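PDB 1A4E: peroxisomal catalase A from Saccharomyces cerevisiae, which catalyses the heme-dependent breakdown of hydrogen peroxide to water and oxygen, probably shielding cells from the peroxide made by peroxisomal oxidases. Local coordinates for residues A79-I84 against L124-N129; E250-Q253 against Y257-W260; V430-L435 against A473-G478. All blocks are in the same frame, centred on the assembly; numbering follows the deposited sequence.

Contact 1 (A79-I84 against L124-N129); sequences AMFSKI and LDWVYN. With HEM (protoporphyrin IX containing Fe), chain I; AZI (azide ion), chain H.
Met80 and Leu124 meet through sulfur and methyl, with SD of Met80 3.5 Å from CD1 of Leu124 and the two side chains crossing at about a right angle. Alongside them, CZ of Phe81 comes within 4.0 Å of CZ2 of Trp126. CZ2 of Trp126 comes in at the edge of the Phe81 ring, near its plane. The four side chains are buried, and they pack on their own neighbours as well. CG of Met80 sits in the crowded position between backbone N and carbonyl carbon (chi1 67°), which lays it over the centre of the Phe81 ring, 3.9 Å above its plane. Phe117 of strand 112-119 touches both Met80 and Leu124 and meets Trp126 edge-to-face.

Away from this apolar patch the 79-84 loop turns outward. OG and N of Ser82 both bond to the carbonyl O of Ala79, tying off the short 3-10 turn, and beyond it Lys83 and Ile84 are exposed. The backbones themselves stay well apart, the nearest CA atoms being those of Met80 and Leu124 at 9.7 Å.

The strand runs from this patch to the heme. CG1 of Val127 packs 3.6 Å from C2D of the heme, and the amide of Asn129 reaches the azide, ND2 giving a weak but straight hydrogen bond (170°) to its N3 at 3.4 Å. With an alanine here that donor is gone, so N3 of the azide would probably lose its weak tether and a gap would open beside CAC of the heme vinyl group. Asn129 also touches His56, and together these two active-site residues mark the distal heme pocket of the catalase barrel.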
loop_
_atom_site.group_PDB
_atom_site.type_symbol
_atom_site.label_atom_id
_atom_site.label_comp_id
_atom_site.label_asym_id
_atom_site.label_seq_id
_atom_site.Cartn_x
_atom_site.Cartn_y
_atom_site.Cartn_z
ATOM N N ALA B 79 23.461 -26.857 -11.157
ATOM C CA ALA B 79 23.758 -26.692 -12.575
ATOM C C ALA B 79 24.699 -25.549 -12.922
ATOM O O ALA B 79 25.473 -25.679 -13.866
ATOM C CB ALA B 79 22.474 -26.475 -13.355
ATOM N N MET B 80 24.711 -24.450 -12.155
ATOM C CA MET B 80 25.612 -23.348 -12.454
ATOM C C MET B 80 27.079 -23.732 -12.304
ATOM O O MET B 80 27.947 -23.101 -12.897
ATOM C CB MET B 80 25.295 -22.157 -11.549
ATOM C CG MET B 80 25.559 -22.320 -10.067
ATOM S SD MET B 80 25.214 -20.806 -9.139
ATOM C CE MET B 80 26.472 -19.702 -9.711
ATOM N N PHE B 81 27.358 -24.794 -11.539
ATOM C CA PHE B 81 28.708 -25.292 -11.328
ATOM C C PHE B 81 29.043 -26.507 -12.192
ATOM O O PHE B 81 30.179 -26.960 -12.156
ATOM C CB PHE B 81 28.905 -25.694 -9.867
ATOM C CG PHE B 81 28.724 -24.592 -8.838
ATOM C CD1 PHE B 81 29.361 -23.358 -8.992
ATOM C CD2 PHE B 81 27.936 -24.834 -7.717
ATOM C CE1 PHE B 81 29.206 -22.369 -8.017
ATOM C CE2 PHE B 81 27.787 -23.841 -6.747
ATOM C CZ PHE B 81 28.421 -22.610 -6.895
ATOM N N SER B 82 28.132 -27.033 -13.022
ATOM C CA SER B 82 28.355 -28.292 -13.724
ATOM C C SER B 82 29.487 -28.445 -14.726
ATOM O O SER B 82 29.934 -29.575 -14.920
ATOM C CB SER B 82 27.068 -28.707 -14.420
ATOM O OG SER B 82 26.682 -27.769 -15.408
ATOM N N LYS B 83 29.967 -27.389 -15.393
ATOM C CA LYS B 83 31.061 -27.502 -16.359
ATOM C C LYS B 83 32.023 -26.342 -16.157
ATOM O O LYS B 83 31.618 -25.248 -15.768
ATOM C CB LYS B 83 30.618 -27.416 -17.834
ATOM C CG LYS B 83 29.565 -28.382 -18.387
ATOM C CD LYS B 83 28.154 -27.754 -18.346
ATOM C CE LYS B 83 27.050 -28.631 -18.964
ATOM N NZ LYS B 83 25.787 -27.913 -19.043
ATOM N N ILE B 84 33.317 -26.572 -16.412
ATOM C CA ILE B 84 34.331 -25.529 -16.309
ATOM C C ILE B 84 34.211 -24.608 -17.514
ATOM O O ILE B 84 34.148 -25.028 -18.668
ATOM C CB ILE B 84 35.749 -26.174 -16.230
ATOM C CG1 ILE B 84 35.840 -26.912 -14.898
ATOM C CG2 ILE B 84 36.867 -25.130 -16.336
ATOM C CD1 ILE B 84 37.203 -27.541 -14.571
ATOM N N LEU B 124 19.536 -17.556 -7.736
ATOM C CA LEU B 124 20.278 -17.895 -6.537
ATOM C C LEU B 124 20.774 -16.578 -5.961
ATOM O O LEU B 124 21.418 -15.805 -6.664
ATOM C CB LEU B 124 21.468 -18.783 -6.901
ATOM C CG LEU B 124 22.272 -19.668 -5.933
ATOM C CD1 LEU B 124 23.720 -19.394 -6.246
ATOM C CD2 LEU B 124 21.999 -19.405 -4.454
ATOM N N ASP B 125 20.489 -16.280 -4.695
ATOM C CA ASP B 125 21.030 -15.086 -4.083
ATOM C C ASP B 125 22.035 -15.420 -2.998
ATOM O O ASP B 125 21.748 -16.171 -2.067
ATOM C CB ASP B 125 19.908 -14.236 -3.485
ATOM C CG ASP B 125 18.930 -13.642 -4.498
ATOM O OD1 ASP B 125 19.296 -13.417 -5.650
ATOM O OD2 ASP B 125 17.785 -13.399 -4.138
ATOM N N TRP B 126 23.254 -14.908 -3.180
ATOM C CA TRP B 126 24.291 -14.987 -2.170
ATOM C C TRP B 126 24.314 -13.611 -1.508
ATOM O O TRP B 126 24.969 -12.653 -1.928
ATOM C CB TRP B 126 25.656 -15.319 -2.814
ATOM C CG TRP B 126 25.918 -16.794 -3.149
ATOM C CD1 TRP B 126 24.998 -17.792 -2.926
ATOM C CD2 TRP B 126 27.068 -17.274 -3.726
ATOM N NE1 TRP B 126 25.550 -18.895 -3.370
ATOM C CE2 TRP B 126 26.776 -18.640 -3.854
ATOM C CE3 TRP B 126 28.293 -16.766 -4.161
ATOM C CZ2 TRP B 126 27.708 -19.516 -4.420
ATOM C CZ3 TRP B 126 29.221 -17.644 -4.725
ATOM C CH2 TRP B 126 28.931 -19.007 -4.857
ATOM N N VAL B 127 23.506 -13.524 -0.449
ATOM C CA VAL B 127 23.334 -12.293 0.308
ATOM C C VAL B 127 24.365 -12.307 1.436
ATOM O O VAL B 127 24.143 -12.761 2.562
ATOM C CB VAL B 127 21.875 -12.235 0.850
ATOM C CG1 VAL B 127 21.605 -10.848 1.385
ATOM C CG2 VAL B 127 20.860 -12.521 -0.246
ATOM N N TYR B 128 25.545 -11.800 1.071
ATOM C CA TYR B 128 26.731 -11.803 1.924
ATOM C C TYR B 128 27.135 -10.433 2.416
ATOM O O TYR B 128 26.716 -9.430 1.849
ATOM C CB TYR B 128 27.906 -12.343 1.163
ATOM C CG TYR B 128 27.837 -13.776 0.671
ATOM C CD1 TYR B 128 26.758 -14.622 0.958
ATOM C CD2 TYR B 128 28.920 -14.252 -0.066
ATOM C CE1 TYR B 128 26.762 -15.940 0.517
ATOM C CE2 TYR B 128 28.933 -15.571 -0.510
ATOM C CZ TYR B 128 27.860 -16.399 -0.211
ATOM O OH TYR B 128 27.887 -17.706 -0.634
ATOM N N ASN B 129 27.959 -10.364 3.464
ATOM C CA ASN B 129 28.564 -9.106 3.891
ATOM C C ASN B 129 30.061 -9.141 3.628
ATOM O O ASN B 129 30.599 -10.175 3.216
ATOM C CB ASN B 129 28.330 -8.845 5.378
ATOM C CG ASN B 129 27.014 -8.138 5.647
ATOM O OD1 ASN B 129 26.510 -7.402 4.805
ATOM N ND2 ASN B 129 26.398 -8.344 6.806
HETATM C CHA HEM I . 19.400 -6.679 3.851
HETATM C CHB HEM I . 17.183 -8.885 7.488
HETATM C CHC HEM I . 21.388 -10.638 8.957
HETATM C CHD HEM I . 23.342 -9.296 4.772
HETATM C C1A HEM I . 18.457 -6.996 4.812
HETATM C C2A HEM I . 17.046 -6.682 4.694
HETATM C C3A HEM I . 16.408 -7.376 5.667
HETATM C C4A HEM I . 17.431 -8.081 6.400
HETATM C CMA HEM I . 14.910 -7.479 5.915
HETATM C CAA HEM I . 16.406 -5.811 3.628
HETATM C CBA HEM I . 15.761 -6.702 2.589
HETATM C CGA HEM I . 15.058 -5.969 1.469
HETATM O O1A HEM I . 14.259 -5.068 1.712
HETATM O O2A HEM I . 15.309 -6.331 0.330
HETATM C C1B HEM I . 18.139 -9.582 8.193
HETATM C C2B HEM I . 17.862 -10.327 9.398
HETATM C C3B HEM I . 19.076 -10.747 9.891
HETATM C C4B HEM I . 20.065 -10.261 8.940
HETATM C CMB HEM I . 16.456 -10.530 9.953
HETATM C CAB HEM I . 19.386 -11.474 11.048
HETATM C CBB HEM I . 18.468 -12.218 11.924
HETATM C C1C HEM I . 22.290 -10.452 7.929
HETATM C C2C HEM I . 23.563 -11.131 7.845
HETATM C C3C HEM I . 24.098 -10.811 6.631
HETATM C C4C HEM I . 23.145 -9.924 5.990
HETATM C CMC HEM I . 24.123 -12.064 8.916
HETATM C CAC HEM I . 25.279 -11.271 6.066
HETATM C CBC HEM I . 25.550 -12.671 5.822
HETATM C C1D HEM I . 22.442 -8.443 4.160
HETATM C C2D HEM I . 22.673 -7.775 2.905
HETATM C C3D HEM I . 21.577 -7.022 2.668
HETATM C C4D HEM I . 20.670 -7.233 3.764
HETATM C CMD HEM I . 23.892 -7.905 2.003
HETATM C CAD HEM I . 21.363 -6.082 1.497
HETATM C CBD HEM I . 20.723 -6.720 0.285
HETATM C CGD HEM I . 20.617 -5.707 -0.839
HETATM O O1D HEM I . 21.640 -5.206 -1.286
HETATM O O2D HEM I . 19.514 -5.397 -1.272
HETATM N NA HEM I . 18.680 -7.882 5.851
HETATM N NB HEM I . 19.483 -9.565 7.901
HETATM N NC HEM I . 22.018 -9.752 6.773
HETATM N ND HEM I . 21.202 -8.119 4.678
HETATM FE FE HEM I . 20.360 -8.792 6.319
HETATM N N1 AZI H . 20.888 -7.094 7.425
HETATM N N2 AZI H . 22.260 -6.907 7.605
HETATM N N3 AZI H . 23.632 -6.720 7.787
#

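Contact 2 (E250-Q253 against Y257-W260); sequences EAIQ and YPSW
Ile252 forks between Tyr257 and Pro258 at a helix-to-strand turn, where helix 243-253 ends and the chain turns into strand 259-267 of the catalase beta-barrel. One branch, CG2, lies 4.2 Å from CE1 of Tyr257, while the other, CG1, lies 4.1 Å from CD of Pro258. Ile252 crosses both partners at about a right angle. Its first torsion (chi1 -67°) aims the two branches: CG2 is anti to the backbone N, and CG1 beside it, anti to the carbonyl carbon.

The tyrosine meets the helix with its rim. CE1 approaches the carbonyl O of Ile252 to 3.3 Å near the ring plane, and CD1 stands 3.9 Å from CA of the same residue, so one edge of the ring runs along the helix backbone. CG of Tyr257 is anti to its own carbonyl carbon, which swings the ring back so that its edge lies against the end of the helix at Ile252. The main chains are close here, CA of Ile252 and CA of Tyr257 being 5.1 Å apart, and Ala251 is buried against the turn. Tyr257 itself is exposed, whereas Ile252 and Pro258 are buried, so the apolar contact has a covered side at the proline and an open one at the tyrosine.

The next shell is the sheet itself. Tyr257 lies on Val300 and Asn302 of strand 294-303, and Pro258 pairs through its backbone with Leu301, which its ring also touches. Farther along, Ser259 bonds through OG to OD2 of Asp222, and the Trp260 indole is fixed by an edge-to-face contact with Phe113 and by a hydrogen bond from its NE1 to the carbonyl O of Met195.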
loop_
_atom_site.group_PDB
_atom_site.type_symbol
_atom_site.label_atom_id
_atom_site.label_comp_id
_atom_site.label_asym_id
_atom_site.label_seq_id
_atom_site.Cartn_x
_atom_site.Cartn_y
_atom_site.Cartn_z
ATOM N N GLU B 250 32.499 4.470 -12.899
ATOM C CA GLU B 250 33.590 4.826 -13.787
ATOM C C GLU B 250 34.547 3.687 -14.087
ATOM O O GLU B 250 35.028 3.610 -15.214
ATOM C CB GLU B 250 34.375 5.983 -13.204
ATOM C CG GLU B 250 33.592 7.278 -13.357
ATOM C CD GLU B 250 34.205 8.503 -12.694
ATOM O OE1 GLU B 250 35.244 8.393 -12.038
ATOM O OE2 GLU B 250 33.622 9.580 -12.819
ATOM N N ALA B 251 34.817 2.777 -13.138
ATOM C CA ALA B 251 35.694 1.645 -13.402
ATOM C C ALA B 251 35.141 0.779 -14.527
ATOM O O ALA B 251 35.852 0.473 -15.484
ATOM C CB ALA B 251 35.832 0.796 -12.150
ATOM N N ILE B 252 33.840 0.463 -14.462
ATOM C CA ILE B 252 33.176 -0.330 -15.491
ATOM C C ILE B 252 33.037 0.452 -16.799
ATOM O O ILE B 252 33.212 -0.097 -17.886
ATOM C CB ILE B 252 31.798 -0.782 -14.923
ATOM C CG1 ILE B 252 32.036 -1.756 -13.773
ATOM C CG2 ILE B 252 30.959 -1.474 -15.996
ATOM C CD1 ILE B 252 30.788 -2.137 -12.967
ATOM N N GLN B 253 32.761 1.752 -16.702
ATOM C CA GLN B 253 32.656 2.618 -17.869
ATOM C C GLN B 253 33.971 2.706 -18.639
ATOM O O GLN B 253 33.978 2.686 -19.866
ATOM C CB GLN B 253 32.228 3.999 -17.404
ATOM C CG GLN B 253 32.003 5.017 -18.504
ATOM C CD GLN B 253 31.619 6.365 -17.931
ATOM O OE1 GLN B 253 32.399 7.035 -17.250
ATOM N NE2 GLN B 253 30.379 6.769 -18.196
ATOM N N TYR B 257 37.225 -3.509 -15.345
ATOM C CA TYR B 257 36.247 -4.357 -14.685
ATOM C C TYR B 257 36.751 -5.017 -13.415
ATOM O O TYR B 257 37.806 -5.658 -13.446
ATOM C CB TYR B 257 35.790 -5.437 -15.657
ATOM C CG TYR B 257 35.262 -4.886 -16.971
ATOM C CD1 TYR B 257 34.480 -3.723 -16.998
ATOM C CD2 TYR B 257 35.567 -5.562 -18.151
ATOM C CE1 TYR B 257 34.001 -3.238 -18.211
ATOM C CE2 TYR B 257 35.089 -5.077 -19.366
ATOM C CZ TYR B 257 34.310 -3.919 -19.384
ATOM O OH TYR B 257 33.820 -3.445 -20.584
ATOM N N PRO B 258 36.069 -4.886 -12.270
ATOM C CA PRO B 258 36.477 -5.533 -11.029
ATOM C C PRO B 258 36.159 -7.017 -11.005
ATOM O O PRO B 258 35.102 -7.442 -11.473
ATOM C CB PRO B 258 35.761 -4.740 -9.964
ATOM C CG PRO B 258 34.482 -4.321 -10.644
ATOM C CD PRO B 258 34.982 -3.942 -12.031
ATOM N N SER B 259 37.090 -7.826 -10.515
ATOM C CA SER B 259 36.810 -9.241 -10.378
ATOM C C SER B 259 37.181 -9.751 -8.996
ATOM O O SER B 259 37.941 -9.149 -8.241
ATOM C CB SER B 259 37.555 -10.028 -11.457
ATOM O OG SER B 259 38.945 -9.755 -11.440
ATOM N N TRP B 260 36.548 -10.861 -8.652
ATOM C CA TRP B 260 36.728 -11.518 -7.375
ATOM C C TRP B 260 36.898 -13.002 -7.660
ATOM O O TRP B 260 36.326 -13.525 -8.619
ATOM C CB TRP B 260 35.497 -11.320 -6.488
ATOM C CG TRP B 260 35.269 -9.915 -5.931
ATOM C CD1 TRP B 260 35.636 -9.618 -4.645
ATOM C CD2 TRP B 260 34.725 -8.830 -6.585
ATOM N NE1 TRP B 260 35.350 -8.352 -4.473
ATOM C CE2 TRP B 260 34.808 -7.844 -5.588
ATOM C CE3 TRP B 260 34.188 -8.517 -7.836
ATOM C CZ2 TRP B 260 34.368 -6.544 -5.818
ATOM C CZ3 TRP B 260 33.741 -7.216 -8.066
ATOM C CH2 TRP B 260 33.833 -6.240 -7.069
#

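Contact 3 (V430-L435 against A473-G478); sequences VQARNL and ARVDKG
Arg433 grips two successive carbonyls of the 473-478 segment with one edge of its guanidinium. NE donates to O of Val475 at 2.9 Å and NH2 to O of Arg474, also at 2.9 Å. The two bonds differ in shape. That from NH2 is nearly straight (164°) and meets its carbonyl almost end-on, whereas that from NE is bent (139°) and arrives somewhat tilted from the carbonyl plane. Both oxygens lie close to the guanidinium plane, so the pair of bonds fixes the rotation of the flat group.

The side chain reaches this position by leaving the helix extended, with CG anti to the backbone N and the next torsion also extended, and then bending at chi3 (-60°). The bend wraps the aliphatic part around the carbonyl, CG and CD each lying 3.3 Å from O of Val475. NH1 forms a salt bridge with Asp426, which would be expected to steady the positive charge.

Val475 adds the apolar part of the contact. Its CG1, anti to the backbone N, packs 3.8 Å from CA of Arg433, while CG2, anti to the carbonyl carbon, faces CB of Ala432 at 4.3 Å. Ile176 of helix 176-182 touches both Val475 and Ala432, so this apolar side is buried against the rest of the subunit. Arg474 is exposed and lies at the margin of the contact, its NH2 making a weak hydrogen bond to O of Gly425.

Asp476 then serves as N-cap of helix 477-487, its OD2 accepting a weak hydrogen bond from N of Leu479. The arrangement joins the first helix of the C-terminal helical domain of catalases to the turn that leads into its last.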
loop_
_atom_site.group_PDB
_atom_site.type_symbol
_atom_site.label_atom_id
_atom_site.label_comp_id
_atom_site.label_asym_id
_atom_site.label_seq_id
_atom_site.Cartn_x
_atom_site.Cartn_y
_atom_site.Cartn_z
ATOM N N VAL B 430 38.127 -15.696 22.267
ATOM C CA VAL B 430 39.342 -16.253 21.681
ATOM C C VAL B 430 39.660 -15.716 20.288
ATOM O O VAL B 430 40.736 -15.158 20.081
ATOM C CB VAL B 430 39.206 -17.810 21.670
ATOM C CG1 VAL B 430 40.232 -18.513 20.792
ATOM C CG2 VAL B 430 39.524 -18.308 23.059
ATOM N N GLN B 431 38.729 -15.842 19.335
ATOM C CA GLN B 431 38.948 -15.396 17.961
ATOM C C GLN B 431 39.085 -13.898 17.782
ATOM O O GLN B 431 39.766 -13.449 16.863
ATOM C CB GLN B 431 37.826 -15.893 17.074
ATOM C CG GLN B 431 37.870 -17.410 16.968
ATOM C CD GLN B 431 36.895 -17.989 15.965
ATOM O OE1 GLN B 431 36.135 -17.265 15.330
ATOM N NE2 GLN B 431 36.886 -19.309 15.787
ATOM N N ALA B 432 38.464 -13.109 18.665
ATOM C CA ALA B 432 38.632 -11.664 18.641
ATOM C C ALA B 432 40.081 -11.324 18.981
ATOM O O ALA B 432 40.700 -10.455 18.368
ATOM C CB ALA B 432 37.723 -11.019 19.671
ATOM N N ARG B 433 40.641 -12.088 19.927
ATOM C CA ARG B 433 42.013 -11.903 20.362
ATOM C C ARG B 433 43.035 -12.361 19.324
ATOM O O ARG B 433 44.043 -11.679 19.131
ATOM C CB ARG B 433 42.205 -12.652 21.665
ATOM C CG ARG B 433 43.466 -12.219 22.384
ATOM C CD ARG B 433 43.596 -13.009 23.660
ATOM N NE ARG B 433 42.454 -12.784 24.522
ATOM C CZ ARG B 433 41.817 -13.793 25.103
ATOM N NH1 ARG B 433 42.184 -15.065 24.926
ATOM N NH2 ARG B 433 40.787 -13.504 25.883
ATOM N N ASN B 434 42.807 -13.479 18.629
ATOM C CA ASN B 434 43.755 -13.893 17.585
ATOM C C ASN B 434 43.653 -12.953 16.382
ATOM O O ASN B 434 44.625 -12.818 15.653
ATOM C CB ASN B 434 43.445 -15.322 17.137
ATOM C CG ASN B 434 43.548 -16.340 18.272
ATOM O OD1 ASN B 434 44.614 -16.496 18.863
ATOM N ND2 ASN B 434 42.491 -17.052 18.617
ATOM N N LEU B 435 42.506 -12.264 16.215
ATOM C CA LEU B 435 42.343 -11.251 15.173
ATOM C C LEU B 435 43.198 -10.041 15.543
ATOM O O LEU B 435 43.819 -9.451 14.659
ATOM C CB LEU B 435 40.844 -10.845 15.046
ATOM C CG LEU B 435 40.256 -9.848 14.011
ATOM C CD1 LEU B 435 40.328 -8.426 14.540
ATOM C CD2 LEU B 435 40.995 -9.987 12.691
ATOM N N ALA B 473 39.280 -5.071 27.532
ATOM C CA ALA B 473 40.336 -5.579 28.402
ATOM C C ALA B 473 40.314 -7.101 28.422
ATOM O O ALA B 473 41.339 -7.758 28.618
ATOM C CB ALA B 473 40.154 -5.110 29.838
ATOM N N ARG B 474 39.127 -7.666 28.181
ATOM C CA ARG B 474 38.960 -9.100 28.132
ATOM C C ARG B 474 39.567 -9.687 26.857
ATOM O O ARG B 474 39.806 -10.892 26.765
ATOM C CB ARG B 474 37.473 -9.363 28.256
ATOM C CG ARG B 474 37.191 -10.779 28.676
ATOM C CD ARG B 474 35.803 -10.886 29.244
ATOM N NE ARG B 474 35.455 -12.293 29.339
ATOM C CZ ARG B 474 34.185 -12.701 29.391
ATOM N NH1 ARG B 474 33.165 -11.837 29.366
ATOM N NH2 ARG B 474 33.932 -14.010 29.423
ATOM N N VAL B 475 39.861 -8.837 25.863
ATOM C CA VAL B 475 40.550 -9.255 24.648
ATOM C C VAL B 475 42.046 -9.035 24.860
ATOM O O VAL B 475 42.862 -9.926 24.632
ATOM C CB VAL B 475 40.046 -8.424 23.439
ATOM C CG1 VAL B 475 40.791 -8.785 22.154
ATOM C CG2 VAL B 475 38.565 -8.711 23.246
ATOM N N ASP B 476 42.400 -7.830 25.318
ATOM C CA ASP B 476 43.779 -7.423 25.552
ATOM C C ASP B 476 43.746 -6.177 26.432
ATOM O O ASP B 476 43.091 -5.182 26.107
ATOM C CB ASP B 476 44.463 -7.111 24.214
ATOM C CG ASP B 476 45.961 -6.870 24.311
ATOM O OD1 ASP B 476 46.722 -7.826 24.196
ATOM O OD2 ASP B 476 46.375 -5.728 24.477
ATOM N N LYS B 477 44.449 -6.218 27.569
ATOM C CA LYS B 477 44.475 -5.088 28.485
ATOM C C LYS B 477 45.217 -3.883 27.941
ATOM O O LYS B 477 44.887 -2.758 28.302
ATOM C CB LYS B 477 45.082 -5.543 29.807
ATOM C CG LYS B 477 43.981 -6.191 30.652
ATOM C CD LYS B 477 44.329 -7.523 31.327
ATOM C CE LYS B 477 45.466 -7.401 32.339
ATOM N NZ LYS B 477 45.617 -8.627 33.098
ATOM N N GLY B 478 46.181 -4.105 27.038
ATOM C CA GLY B 478 46.921 -3.024 26.399
ATOM C C GLY B 478 46.057 -2.261 25.400
ATOM O O GLY B 478 46.222 -1.053 25.209
#

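Overall arrangement
Contacts 1 and 2 both reach the antiparallel sheet of the catalase barrel, with centres 20 Å apart and nearest atoms about 9 Å apart. Contact 1 opens onto the heme, Asn129 facing the azide, while the side chain of Trp126 is about 11 Å from that of Tyr341, the axial ligand of the iron. Contact 2 lies away from the heme and azide sites of its own chain, where a helix feeds into another strand of the same sheet. Contact 3 belongs to the C-terminal helices, its centre 35 Å from that of contact 1 and 37 Å from that of contact 2. The three follow one another along the chain, and none touches another.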